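PDB 4IX3: MsStt7d protein from Micromonas, which probably phosphorylates proteins with ATP as a homologue of the state transition kinase Stt7, represented here by its catalytic domain of canonical protein kinase fold. Local coordinates for residues D168-N173 and P210-Y215; Y215-E220 and D249-G254; A172-A177 and L184-L189; L122-T127 and R266-L271. One frame throughout, in Å; residues are numbered along the deposited sequence.

Interaction 1. Residues D168-N173 and P210-Y215. With MG (magnesium ion), chain E.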
loop_
_atom_site.group_PDB
_atom_site.type_symbol
_atom_site.label_atom_id
_atom_site.label_comp_id
_atom_site.label_asym_id
_atom_site.label_seq_id
_atom_site.Cartn_x
_atom_site.Cartn_y
_atom_site.Cartn_z
ATOM N N ASP B 168 11.721 1.190 -8.944
ATOM C CA ASP B 168 10.327 1.118 -9.422
ATOM C C ASP B 168 10.171 1.754 -10.792
ATOM O O ASP B 168 9.231 2.495 -11.069
ATOM C CB ASP B 168 9.350 1.747 -8.393
ATOM C CG ASP B 168 7.904 1.273 -8.564
ATOM O OD1 ASP B 168 7.674 0.308 -9.314
ATOM O OD2 ASP B 168 6.996 1.899 -7.960
ATOM N N VAL B 169 11.132 1.415 -11.653
ATOM C CA VAL B 169 11.067 1.901 -13.035
ATOM C C VAL B 169 9.945 1.156 -13.763
ATOM O O VAL B 169 9.886 -0.098 -13.747
ATOM C CB VAL B 169 12.434 1.677 -13.719
ATOM C CG1 VAL B 169 12.344 1.940 -15.213
ATOM C CG2 VAL B 169 13.497 2.552 -13.068
ATOM N N LYS B 170 9.090 1.919 -14.427
ATOM C CA LYS B 170 7.982 1.365 -15.193
ATOM C C LYS B 170 7.310 2.532 -15.916
ATOM O O LYS B 170 7.491 3.687 -15.507
ATOM C CB LYS B 170 6.953 0.573 -14.322
ATOM C CG LYS B 170 6.402 1.413 -13.158
ATOM C CD LYS B 170 5.608 0.503 -12.241
ATOM C CE LYS B 170 4.992 1.234 -11.056
ATOM N NZ LYS B 170 4.939 0.331 -9.870
ATOM N N PRO B 171 6.498 2.268 -16.938
ATOM C CA PRO B 171 5.809 3.346 -17.635
ATOM C C PRO B 171 4.944 4.248 -16.731
ATOM O O PRO B 171 4.869 5.464 -16.959
ATOM C CB PRO B 171 5.020 2.605 -18.725
ATOM C CG PRO B 171 5.891 1.396 -19.021
ATOM C CD PRO B 171 6.309 0.962 -17.630
ATOM N N ALA B 172 4.326 3.697 -15.676
ATOM C CA ALA B 172 3.468 4.502 -14.821
ATOM C C ALA B 172 4.308 5.514 -14.036
ATOM O O ALA B 172 3.729 6.449 -13.474
ATOM C CB ALA B 172 2.701 3.618 -13.812
ATOM N N ASN B 173 5.620 5.289 -13.913
ATOM C CA ASN B 173 6.521 6.183 -13.180
ATOM C C ASN B 173 7.371 7.059 -14.127
ATOM O O ASN B 173 8.394 7.598 -13.691
ATOM C CB ASN B 173 7.399 5.425 -12.185
ATOM C CG ASN B 173 6.664 5.126 -10.894
ATOM O OD1 ASN B 173 5.653 5.767 -10.598
ATOM N ND2 ASN B 173 7.171 4.166 -10.148
ATOM N N PRO B 210 10.126 -4.251 -1.646
ATOM C CA PRO B 210 8.866 -4.106 -2.396
ATOM C C PRO B 210 9.359 -4.153 -3.844
ATOM O O PRO B 210 10.530 -3.901 -4.132
ATOM C CB PRO B 210 8.355 -2.713 -1.983
ATOM C CG PRO B 210 9.631 -1.982 -1.696
ATOM C CD PRO B 210 10.645 -2.957 -1.175
ATOM N N ALA B 211 8.541 -4.666 -4.729
ATOM C CA ALA B 211 8.954 -4.724 -6.108
ATOM C C ALA B 211 7.610 -4.829 -6.767
ATOM O O ALA B 211 6.713 -5.538 -6.282
ATOM C CB ALA B 211 9.825 -5.969 -6.396
ATOM N N ASP B 212 7.482 -4.174 -7.910
ATOM C CA ASP B 212 6.320 -4.394 -8.722
ATOM C C ASP B 212 6.622 -5.679 -9.507
ATOM O O ASP B 212 7.592 -5.719 -10.254
ATOM C CB ASP B 212 6.182 -3.212 -9.675
ATOM C CG ASP B 212 4.901 -3.257 -10.462
ATOM O OD1 ASP B 212 4.547 -4.378 -10.904
ATOM O OD2 ASP B 212 4.309 -2.192 -10.773
ATOM N N PRO B 213 5.835 -6.761 -9.309
ATOM C CA PRO B 213 6.168 -8.030 -9.946
ATOM C C PRO B 213 6.163 -7.962 -11.468
ATOM O O PRO B 213 6.815 -8.767 -12.145
ATOM C CB PRO B 213 5.119 -9.001 -9.409
ATOM C CG PRO B 213 4.041 -8.143 -8.868
ATOM C CD PRO B 213 4.608 -6.813 -8.486
ATOM N N ARG B 214 5.444 -7.008 -12.040
ATOM C CA ARG B 214 5.389 -6.901 -13.488
ATOM C C ARG B 214 6.726 -6.434 -14.086
ATOM O O ARG B 214 6.980 -6.703 -15.277
ATOM C CB ARG B 214 4.300 -5.909 -13.884
ATOM C CG ARG B 214 2.890 -6.314 -13.438
ATOM C CD ARG B 214 1.878 -5.236 -13.747
ATOM N NE ARG B 214 2.205 -4.075 -12.916
ATOM C CZ ARG B 214 1.666 -2.875 -13.063
ATOM N NH1 ARG B 214 0.730 -2.679 -13.974
ATOM N NH2 ARG B 214 2.117 -1.862 -12.304
ATOM N N TYR B 215 7.525 -5.728 -13.289
ATOM C CA TYR B 215 8.736 -5.053 -13.745
ATOM C C TYR B 215 9.957 -5.520 -12.997
ATOM O O TYR B 215 11.016 -4.910 -13.088
ATOM C CB TYR B 215 8.569 -3.538 -13.629
ATOM C CG TYR B 215 7.444 -3.044 -14.527
ATOM C CD1 TYR B 215 7.687 -2.840 -15.906
ATOM C CD2 TYR B 215 6.127 -2.871 -14.061
ATOM C CE1 TYR B 215 6.682 -2.439 -16.744
ATOM C CE2 TYR B 215 5.116 -2.489 -14.903
ATOM C CZ TYR B 215 5.387 -2.255 -16.265
ATOM O OH TYR B 215 4.361 -1.908 -17.103
HETATM MG MG MG E . 6.367 2.904 -6.330
HETATM O O HOH W 1 3.485 0.901 -15.861
HETATM O O HOH W 2 8.216 2.687 -5.424
HETATM O O HOH W 3 5.805 4.098 -4.651
HETATM O O HOH W 4 4.551 3.259 -7.111
HETATM O O HOH W 5 5.734 1.238 -5.419
#
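Lys170 reaches from the catalytic loop into the loop 210-215, where its NZ meets Asp212 OD2 in a 2.8 Å salt bridge. The bond uses the anti lone pair of OD2. NZ turns also to Asp168, whose OD1 accepts at 2.8 Å through its syn lone pair. One lysine nitrogen therefore ties two aspartates together, which would offset the repulsion between their nearby carboxylates. Arg214 holds Asp212 from the other direction. It bonds side-on, NE to OD1 and NH2 to OD2, with both oxygens in the guanidinium plane; the NH2 to OD2 bond is 2.7 Å. The backbone N of Arg214 also bonds to OD1 and closes an Asx turn. These bonds fix the rotation of the Asp212 carboxylate.

The lysine stem packs on Tyr215. Lys170 CB sits over the ring centre, 3.5 Å from the Tyr215 centroid, as a CH-pi contact. From there a chi1 of 55° sends CG and the rest of the chain off toward Asp212. Pro171 CD lies 3.5 Å from Tyr215 CE1. The Tyr215 hydroxyl bonds to Gln259, and a water links it to Ala172 N.

Asp168 is the aspartate of the kinase HRD motif, and the loop runs on from it to Asn173. Asp168 OD2 binds the magnesium ion at 2.0 Å, and Asn173 ND2 bonds back to Asp168 O. Asp188 and four waters complete the magnesium site. Helix 246-261 packs against Val169, Pro171 and Tyr215, while helix 119-125 covers Pro171 and Ala172.

Interaction 2. Residues Y215-E220 and D249-G254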
loop_
_atom_site.group_PDB
_atom_site.type_symbol
_atom_site.label_atom_id
_atom_site.label_comp_id
_atom_site.label_asym_id
_atom_site.label_seq_id
_atom_site.Cartn_x
_atom_site.Cartn_y
_atom_site.Cartn_z
ATOM N N TYR B 215 7.525 -5.728 -13.289
ATOM C CA TYR B 215 8.736 -5.053 -13.745
ATOM C C TYR B 215 9.957 -5.520 -12.997
ATOM O O TYR B 215 11.016 -4.910 -13.088
ATOM C CB TYR B 215 8.569 -3.538 -13.629
ATOM C CG TYR B 215 7.444 -3.044 -14.527
ATOM C CD1 TYR B 215 7.687 -2.840 -15.906
ATOM C CD2 TYR B 215 6.127 -2.871 -14.061
ATOM C CE1 TYR B 215 6.682 -2.439 -16.744
ATOM C CE2 TYR B 215 5.116 -2.489 -14.903
ATOM C CZ TYR B 215 5.387 -2.255 -16.265
ATOM O OH TYR B 215 4.361 -1.908 -17.103
ATOM N N ALA B 216 9.857 -6.685 -12.352
ATOM C CA ALA B 216 10.994 -7.279 -11.654
ATOM C C ALA B 216 11.009 -8.768 -12.010
ATOM O O ALA B 216 9.956 -9.430 -12.036
ATOM C CB ALA B 216 10.825 -7.098 -10.134
ATOM N N LYS B 217 12.186 -9.257 -12.410
ATOM C CA LYS B 217 12.390 -10.686 -12.666
ATOM C C LYS B 217 11.905 -11.485 -11.450
ATOM O O LYS B 217 12.184 -11.108 -10.301
ATOM C CB LYS B 217 13.877 -10.949 -12.979
ATOM C CG LYS B 217 14.242 -12.402 -13.254
ATOM C CD LYS B 217 15.626 -12.539 -13.882
ATOM C CE LYS B 217 15.940 -14.001 -14.128
ATOM N NZ LYS B 217 16.641 -14.495 -12.905
ATOM N N ALA B 218 11.170 -12.573 -11.680
ATOM C CA ALA B 218 10.402 -13.189 -10.600
ATOM C C ALA B 218 11.290 -13.681 -9.457
ATOM O O ALA B 218 10.874 -13.717 -8.301
ATOM C CB ALA B 218 9.524 -14.311 -11.116
ATOM N N ASP B 219 12.516 -14.088 -9.761
ATOM C CA ASP B 219 13.397 -14.582 -8.713
ATOM C C ASP B 219 14.472 -13.575 -8.278
ATOM O O ASP B 219 15.466 -13.960 -7.654
ATOM C CB ASP B 219 14.023 -15.907 -9.128
ATOM C CG ASP B 219 15.029 -15.745 -10.245
ATOM O OD1 ASP B 219 15.020 -14.691 -10.935
ATOM O OD2 ASP B 219 15.729 -16.744 -10.516
ATOM N N GLU B 220 14.265 -12.302 -8.630
ATOM C CA GLU B 220 15.178 -11.215 -8.242
ATOM C C GLU B 220 14.330 -10.021 -7.812
ATOM O O GLU B 220 14.375 -8.940 -8.411
ATOM C CB GLU B 220 16.123 -10.809 -9.364
ATOM C CG GLU B 220 16.977 -11.989 -9.784
ATOM C CD GLU B 220 17.935 -11.692 -10.920
ATOM O OE1 GLU B 220 18.114 -10.503 -11.289
ATOM O OE2 GLU B 220 18.466 -12.691 -11.462
ATOM N N ASP B 249 17.369 -2.100 -11.992
ATOM C CA ASP B 249 16.816 -1.067 -12.867
ATOM C C ASP B 249 17.014 -1.391 -14.360
ATOM O O ASP B 249 16.157 -1.074 -15.168
ATOM C CB ASP B 249 17.444 0.306 -12.602
ATOM C CG ASP B 249 16.959 0.972 -11.308
ATOM O OD1 ASP B 249 15.883 0.606 -10.768
ATOM O OD2 ASP B 249 17.634 1.960 -10.909
ATOM N N SER B 250 18.099 -2.090 -14.683
ATOM C CA SER B 250 18.301 -2.492 -16.094
ATOM C C SER B 250 17.171 -3.410 -16.591
ATOM O O SER B 250 16.589 -3.188 -17.653
ATOM C CB SER B 250 19.608 -3.239 -16.240
ATOM O OG SER B 250 20.708 -2.384 -15.936
ATOM N N TRP B 251 16.784 -4.384 -15.746
ATOM C CA TRP B 251 15.688 -5.312 -16.125
ATOM C C TRP B 251 14.389 -4.546 -16.291
ATOM O O TRP B 251 13.677 -4.687 -17.280
ATOM C CB TRP B 251 15.543 -6.355 -15.041
ATOM C CG TRP B 251 14.362 -7.255 -15.305
ATOM C CD1 TRP B 251 13.034 -7.037 -14.957
ATOM C CD2 TRP B 251 14.404 -8.574 -15.922
ATOM N NE1 TRP B 251 12.234 -8.050 -15.415
ATOM C CE2 TRP B 251 13.015 -9.029 -15.986
ATOM C CE3 TRP B 251 15.403 -9.366 -16.494
ATOM C CZ2 TRP B 251 12.673 -10.262 -16.534
ATOM C CZ3 TRP B 251 15.054 -10.589 -17.068
ATOM C CH2 TRP B 251 13.704 -11.009 -17.116
ATOM N N SER B 252 14.067 -3.638 -15.335
ATOM C CA SER B 252 12.856 -2.857 -15.486
ATOM C C SER B 252 12.865 -1.960 -16.725
ATOM O O SER B 252 11.843 -1.829 -17.370
ATOM C CB SER B 252 12.671 -1.947 -14.258
ATOM O OG SER B 252 12.649 -2.679 -13.046
ATOM N N ALA B 253 14.036 -1.401 -17.055
ATOM C CA ALA B 253 14.138 -0.572 -18.259
ATOM C C ALA B 253 13.926 -1.459 -19.520
ATOM O O ALA B 253 13.320 -0.982 -20.474
ATOM C CB ALA B 253 15.491 0.113 -18.337
ATOM N N GLY B 254 14.384 -2.714 -19.498
ATOM C CA GLY B 254 14.061 -3.634 -20.618
ATOM C C GLY B 254 12.570 -3.907 -20.766
ATOM O O GLY B 254 12.050 -3.874 -21.866
#
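Lys217 NZ is gripped by two carboxylates, while the carbon stem of the same lysine lies on Trp251. Asp219 OD1 accepts from NZ at 2.6 Å through its syn lone pair. Glu220 OE2 accepts at 2.9 Å, with NZ above the carboxylate plane. A weak third bond goes to Ala321 O. The type I turn from Lys217 to Glu220 brings these groups together.

The lysine chain leaves with CG anti to the backbone N (chi1 179°) and runs across the indole. CB sits over the six-membered ring, 3.7 Å from its centroid, in a CH-pi contact. CD lies above the far rim, 3.8 Å from Trp251 CZ3. The backbone N of Lys217 comes over the same indole near NE1, but both atoms are donors and they form no bond.

The turn belongs to the end of the activation segment, and Glu220 appears to be the glutamate of the kinase APE motif. Its OE1 makes a salt bridge to Arg326, as that glutamate does in related kinases. The helix 246-261 carries Asp249, which holds the backbone N atoms of His166 and Arg167 in the catalytic loop.

Ser252 supplies the hydrogen bond between the segments. Its OG donates to Tyr215 O at 2.8 Å, tilted 18° from the carbonyl plane. Phe248 O, within the helix, is at most a weak second partner sharing that proton. Tyr215 O lies near the indole plane as well, at its edge, 3.5 Å from Trp251 CD1.

Interaction 3. Residues A172-A177 and L184-L189. With MG (magnesium ion), chain E.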
loop_
_atom_site.group_PDB
_atom_site.type_symbol
_atom_site.label_atom_id
_atom_site.label_comp_id
_atom_site.label_asym_id
_atom_site.label_seq_id
_atom_site.Cartn_x
_atom_site.Cartn_y
_atom_site.Cartn_z
ATOM N N ALA B 172 4.326 3.697 -15.676
ATOM C CA ALA B 172 3.468 4.502 -14.821
ATOM C C ALA B 172 4.308 5.514 -14.036
ATOM O O ALA B 172 3.729 6.449 -13.474
ATOM C CB ALA B 172 2.701 3.618 -13.812
ATOM N N ASN B 173 5.620 5.289 -13.913
ATOM C CA ASN B 173 6.521 6.183 -13.180
ATOM C C ASN B 173 7.371 7.059 -14.127
ATOM O O ASN B 173 8.394 7.598 -13.691
ATOM C CB ASN B 173 7.399 5.425 -12.185
ATOM C CG ASN B 173 6.664 5.126 -10.894
ATOM O OD1 ASN B 173 5.653 5.767 -10.598
ATOM N ND2 ASN B 173 7.171 4.166 -10.148
ATOM N N LEU B 174 6.856 7.278 -15.337
ATOM C CA LEU B 174 7.496 8.224 -16.258
ATOM C C LEU B 174 6.456 9.241 -16.685
ATOM O O LEU B 174 5.299 8.902 -16.934
ATOM C CB LEU B 174 8.063 7.448 -17.470
ATOM C CG LEU B 174 9.300 6.596 -17.132
ATOM C CD1 LEU B 174 9.533 5.505 -18.197
ATOM C CD2 LEU B 174 10.539 7.486 -16.984
ATOM N N ILE B 175 6.912 10.499 -16.857
ATOM C CA ILE B 175 6.097 11.584 -17.364
ATOM C C ILE B 175 6.866 12.211 -18.533
ATOM O O ILE B 175 8.065 12.505 -18.376
ATOM C CB ILE B 175 5.811 12.677 -16.290
ATOM C CG1 ILE B 175 5.097 12.072 -15.086
ATOM C CG2 ILE B 175 5.037 13.821 -16.900
ATOM C CD1 ILE B 175 4.912 13.069 -13.969
ATOM N N ALA B 176 6.154 12.502 -19.620
ATOM C CA ALA B 176 6.771 13.276 -20.710
ATOM C C ALA B 176 6.559 14.758 -20.325
ATOM O O ALA B 176 5.433 15.221 -20.297
ATOM C CB ALA B 176 6.079 12.931 -22.021
ATOM N N ALA B 177 7.634 15.425 -19.900
ATOM C CA ALA B 177 7.534 16.741 -19.249
ATOM C C ALA B 177 7.369 17.849 -20.305
ATOM O O ALA B 177 8.357 18.289 -20.899
ATOM C CB ALA B 177 8.797 16.955 -18.426
ATOM N N LEU B 184 11.459 12.705 -20.964
ATOM C CA LEU B 184 10.892 11.881 -19.881
ATOM C C LEU B 184 11.570 12.178 -18.564
ATOM O O LEU B 184 12.796 12.291 -18.498
ATOM C CB LEU B 184 11.099 10.397 -20.192
ATOM C CG LEU B 184 10.334 9.823 -21.404
ATOM C CD1 LEU B 184 10.358 8.305 -21.355
ATOM C CD2 LEU B 184 8.938 10.401 -21.557
ATOM N N LYS B 185 10.751 12.277 -17.525
ATOM C CA LYS B 185 11.253 12.329 -16.145
ATOM C C LYS B 185 10.663 11.163 -15.331
ATOM O O LYS B 185 9.492 10.812 -15.513
ATOM C CB LYS B 185 10.911 13.666 -15.474
ATOM C CG LYS B 185 11.608 14.895 -16.132
ATOM C CD LYS B 185 11.253 16.172 -15.417
ATOM C CE LYS B 185 11.973 17.354 -16.058
ATOM N NZ LYS B 185 11.660 18.614 -15.303
ATOM N N LEU B 186 11.474 10.628 -14.445
ATOM C CA LEU B 186 11.006 9.615 -13.461
ATOM C C LEU B 186 10.237 10.306 -12.340
ATOM O O LEU B 186 10.596 11.410 -11.927
ATOM C CB LEU B 186 12.194 8.861 -12.890
ATOM C CG LEU B 186 12.761 7.826 -13.905
ATOM C CD1 LEU B 186 14.211 7.530 -13.598
ATOM C CD2 LEU B 186 11.986 6.526 -13.886
ATOM N N ILE B 187 9.259 9.613 -11.787
ATOM C CA ILE B 187 8.727 9.984 -10.494
ATOM C C ILE B 187 8.947 8.812 -9.540
ATOM O O ILE B 187 9.327 7.701 -9.950
ATOM C CB ILE B 187 7.241 10.322 -10.525
ATOM C CG1 ILE B 187 6.400 9.151 -11.046
ATOM C CG2 ILE B 187 7.011 11.577 -11.377
ATOM C CD1 ILE B 187 4.934 9.232 -10.612
ATOM N N ASP B 188 8.657 9.060 -8.254
ATOM C CA ASP B 188 8.440 8.018 -7.255
ATOM C C ASP B 188 9.745 7.332 -6.829
ATOM O O ASP B 188 10.057 6.187 -7.244
ATOM C CB ASP B 188 7.392 6.998 -7.702
ATOM C CG ASP B 188 7.244 5.897 -6.672
ATOM O OD1 ASP B 188 7.513 6.157 -5.457
ATOM O OD2 ASP B 188 6.945 4.725 -7.121
ATOM N N LEU B 189 10.499 8.015 -5.968
ATOM C CA LEU B 189 11.665 7.456 -5.344
ATOM C C LEU B 189 11.297 6.801 -4.000
ATOM O O LEU B 189 12.163 6.540 -3.158
ATOM C CB LEU B 189 12.723 8.549 -5.121
ATOM C CG LEU B 189 13.330 9.106 -6.404
ATOM C CD1 LEU B 189 13.928 10.484 -6.196
ATOM C CD2 LEU B 189 14.287 8.155 -7.110
HETATM MG MG MG E . 6.367 2.904 -6.330
HETATM O O HOH W 6 4.038 5.636 -8.521
HETATM O O HOH W 2 8.216 2.687 -5.424
HETATM O O HOH W 3 5.805 4.098 -4.651
HETATM O O HOH W 4 4.551 3.259 -7.111
HETATM O O HOH W 5 5.734 1.238 -5.419
#
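This contact is the antiparallel hairpin beneath the kinase active site, running into the magnesium-binding aspartate of the DLG sequence, a variant of DFG. Ile175 and Lys185 form a hydrogen-bonded pair, with Lys185 N to Ile175 O at 2.8 Å and Ile175 N to Lys185 O at 2.9 Å. Ile187 N bonds to Asn173 O beyond them.

Leu174 and Leu186 lie side by side on one face, CD2 to CD2 at 3.6 Å. Leu184 CD2 meets Ala176 CB on that face. Ile175 CD1 touches Ile187 CG2 on the other, where Ala177 CB rests on the extended Lys185 chain. Lys185 NZ pairs with Glu114 and Asp180.

With CG anti to the backbone N (chi1 177°), the Asp188 carboxylate swings toward Asn173 and the ion, and OD2 binds magnesium at 2.1 Å. Asp168 is the other protein ligand. Asn173 ND2, whose main bond goes to Asp168 O, gives OD2 a weak, bent bond of 3.1 Å, with the amide and carboxylate planes 71° apart. A water donates to Asn173 OD1 at 2.6 Å and weakly to Asp188 OD2. Asp188 OD1 accepts from Gly190 N.

The leucine face packs on helix 141-161, and helix 119-125 covers Leu174 and Leu184.

Interaction 4. Residues L122-T127 and R266-L271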
loop_
_atom_site.group_PDB
_atom_site.type_symbol
_atom_site.label_atom_id
_atom_site.label_comp_id
_atom_site.label_asym_id
_atom_site.label_seq_id
_atom_site.Cartn_x
_atom_site.Cartn_y
_atom_site.Cartn_z
ATOM N N LEU B 122 -0.311 7.288 -21.777
ATOM C CA LEU B 122 -0.160 7.742 -23.143
ATOM C C LEU B 122 0.042 6.530 -24.042
ATOM O O LEU B 122 -0.565 6.491 -25.107
ATOM C CB LEU B 122 1.061 8.659 -23.236
ATOM C CG LEU B 122 0.866 10.069 -22.650
ATOM C CD1 LEU B 122 2.247 10.694 -22.437
ATOM C CD2 LEU B 122 0.031 10.931 -23.593
ATOM N N MET B 123 0.904 5.592 -23.657
ATOM C CA MET B 123 1.196 4.467 -24.550
ATOM C C MET B 123 -0.072 3.652 -24.797
ATOM O O MET B 123 -0.249 3.158 -25.916
ATOM C CB MET B 123 2.327 3.587 -24.029
ATOM C CG MET B 123 1.972 2.633 -22.900
ATOM S SD MET B 123 3.463 1.834 -22.263
ATOM C CE MET B 123 2.626 0.690 -21.153
ATOM N N ARG B 124 -0.936 3.545 -23.795
ATOM C CA ARG B 124 -2.179 2.792 -23.968
ATOM C C ARG B 124 -3.203 3.546 -24.811
ATOM O O ARG B 124 -4.010 2.893 -25.483
ATOM C CB ARG B 124 -2.730 2.337 -22.617
ATOM C CG ARG B 124 -1.819 1.310 -21.997
ATOM C CD ARG B 124 -2.215 0.903 -20.580
ATOM N NE ARG B 124 -1.352 -0.166 -20.087
ATOM C CZ ARG B 124 -1.412 -0.707 -18.874
ATOM N NH1 ARG B 124 -2.224 -0.192 -17.959
ATOM N NH2 ARG B 124 -0.573 -1.701 -18.570
ATOM N N ARG B 125 -3.155 4.884 -24.824
ATOM C CA ARG B 125 -3.985 5.671 -25.740
ATOM C C ARG B 125 -3.475 5.466 -27.176
ATOM O O ARG B 125 -4.252 5.353 -28.114
ATOM C CB ARG B 125 -3.959 7.168 -25.379
ATOM C CG ARG B 125 -4.862 7.535 -24.214
ATOM C CD ARG B 125 -4.633 8.971 -23.748
ATOM N NE ARG B 125 -4.930 9.925 -24.812
ATOM C CZ ARG B 125 -4.356 11.119 -24.971
ATOM N NH1 ARG B 125 -3.414 11.554 -24.134
ATOM N NH2 ARG B 125 -4.720 11.880 -26.001
ATOM N N GLY B 126 -2.163 5.372 -27.331
ATOM C CA GLY B 126 -1.560 5.026 -28.619
ATOM C C GLY B 126 -0.180 5.641 -28.779
ATOM O O GLY B 126 0.226 6.591 -28.085
ATOM N N THR B 127 0.564 5.132 -29.752
ATOM C CA THR B 127 1.873 5.692 -30.104
ATOM C C THR B 127 1.782 7.146 -30.561
ATOM O O THR B 127 2.678 7.936 -30.223
ATOM C CB THR B 127 2.535 4.835 -31.180
ATOM O OG1 THR B 127 2.797 3.563 -30.576
ATOM C CG2 THR B 127 3.816 5.490 -31.715
ATOM N N ARG B 266 1.721 -3.695 -24.402
ATOM C CA ARG B 266 1.428 -2.548 -23.514
ATOM C C ARG B 266 0.418 -2.851 -22.413
ATOM O O ARG B 266 0.283 -2.071 -21.476
ATOM C CB ARG B 266 0.985 -1.316 -24.317
ATOM C CG ARG B 266 2.171 -0.828 -25.150
ATOM C CD ARG B 266 1.823 0.338 -26.029
ATOM N NE ARG B 266 3.020 0.799 -26.736
ATOM C CZ ARG B 266 2.984 1.731 -27.699
ATOM N NH1 ARG B 266 1.833 2.327 -28.025
ATOM N NH2 ARG B 266 4.092 2.090 -28.353
ATOM N N THR B 267 -0.364 -3.925 -22.568
ATOM C CA THR B 267 -1.280 -4.300 -21.500
ATOM C C THR B 267 -0.477 -5.135 -20.507
ATOM O O THR B 267 0.554 -5.724 -20.846
ATOM C CB THR B 267 -2.395 -5.177 -22.056
ATOM O OG1 THR B 267 -1.806 -6.309 -22.696
ATOM C CG2 THR B 267 -3.220 -4.416 -23.046
ATOM N N ASP B 268 -0.950 -5.200 -19.264
ATOM C CA ASP B 268 -0.304 -6.042 -18.270
ATOM C C ASP B 268 -0.255 -7.481 -18.769
ATOM O O ASP B 268 0.745 -8.153 -18.565
ATOM C CB ASP B 268 -1.096 -6.059 -16.955
ATOM C CG ASP B 268 -0.984 -4.770 -16.162
ATOM O OD1 ASP B 268 -0.236 -3.820 -16.498
ATOM O OD2 ASP B 268 -1.558 -4.736 -15.065
ATOM N N ALA B 269 -1.362 -7.958 -19.351
ATOM C CA ALA B 269 -1.448 -9.331 -19.798
ATOM C C ALA B 269 -0.472 -9.626 -20.938
ATOM O O ALA B 269 0.133 -10.709 -20.968
ATOM C CB ALA B 269 -2.878 -9.664 -20.224
ATOM N N GLY B 270 -0.269 -8.672 -21.846
ATOM C CA GLY B 270 0.647 -8.881 -22.981
ATOM C C GLY B 270 2.085 -9.010 -22.484
ATOM O O GLY B 270 2.813 -9.930 -22.830
ATOM N N LEU B 271 2.523 -8.078 -21.623
ATOM C CA LEU B 271 3.893 -8.178 -21.101
ATOM C C LEU B 271 4.068 -9.443 -20.284
ATOM O O LEU B 271 5.098 -10.117 -20.376
ATOM C CB LEU B 271 4.208 -6.928 -20.252
ATOM C CG LEU B 271 5.599 -6.898 -19.623
ATOM C CD1 LEU B 271 6.643 -6.859 -20.709
ATOM C CD2 LEU B 271 5.732 -5.714 -18.667
HETATM O O HOH W 7 -1.874 -1.740 -15.182
#
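This is a mainly polar, partly buried contact in the C-lobe of the kinase fold. It joins the end of helix 119-125 and the start of helix 127-133 to the start of helix 268-280. Two arginines, one from each side, do most of the work.

Arg266 runs extended from CG to NE toward the end of helix 119-125. Its guanidinium meets Thr127 OG1 end-on, with NH1 and NH2 each 3.0 Å from that oxygen. OG1 lies near the guanidinium plane and has another partner in Glu141. NH1 also makes a weak bond of 3.1 Å to Met123 O, in the last turn of the helix. Gln259 O takes NE and Leu260 O takes NH2, so the whole group is held. Met123 CB lies over one guanidinium face, and its CE comes 3.6 Å from Arg266 O. Met123 CG falls between its own N and carbonyl carbon (chi1 77°), which sends the thioether obliquely across the arginine stem.

Arg124 reaches in the opposite sense, from helix 119-125 to residues 266-271. NE and NH2 both bond side-on to Arg266 O, NE at 2.9 Å. Thr267 is the N-cap of helix 268-280, its OG1 accepting from Gly270 N. Asp268 of the same turn has a salt bridge to Arg214. Arg124 NH2 makes a salt bridge of 3.0 Å to Asp268 OD1, which it meets from 45° above the carboxylate plane.

How the interactions relate
Interactions 1, 2 and 3 are buried, while interaction 4 is only partly so and lies farther from the chain centre. Interactions 1 and 3 share Ala172 and Asn173 and meet at the magnesium ion, each giving one aspartate. Interaction 1 is a buried salt-bridge network, whereas interaction 3 is backbone pairing with an apolar face. Interaction 2 continues from interaction 1 through Tyr215 and sets the activation segment on helix 246-261 by one hydrogen bond and a lysine stem laid on an indole. Interaction 4 uses arginines on carbonyls, a hydroxyl and a carboxylate. It reaches interaction 1 through the Arg214 to Asp268 salt bridge, and both touch the second subunit.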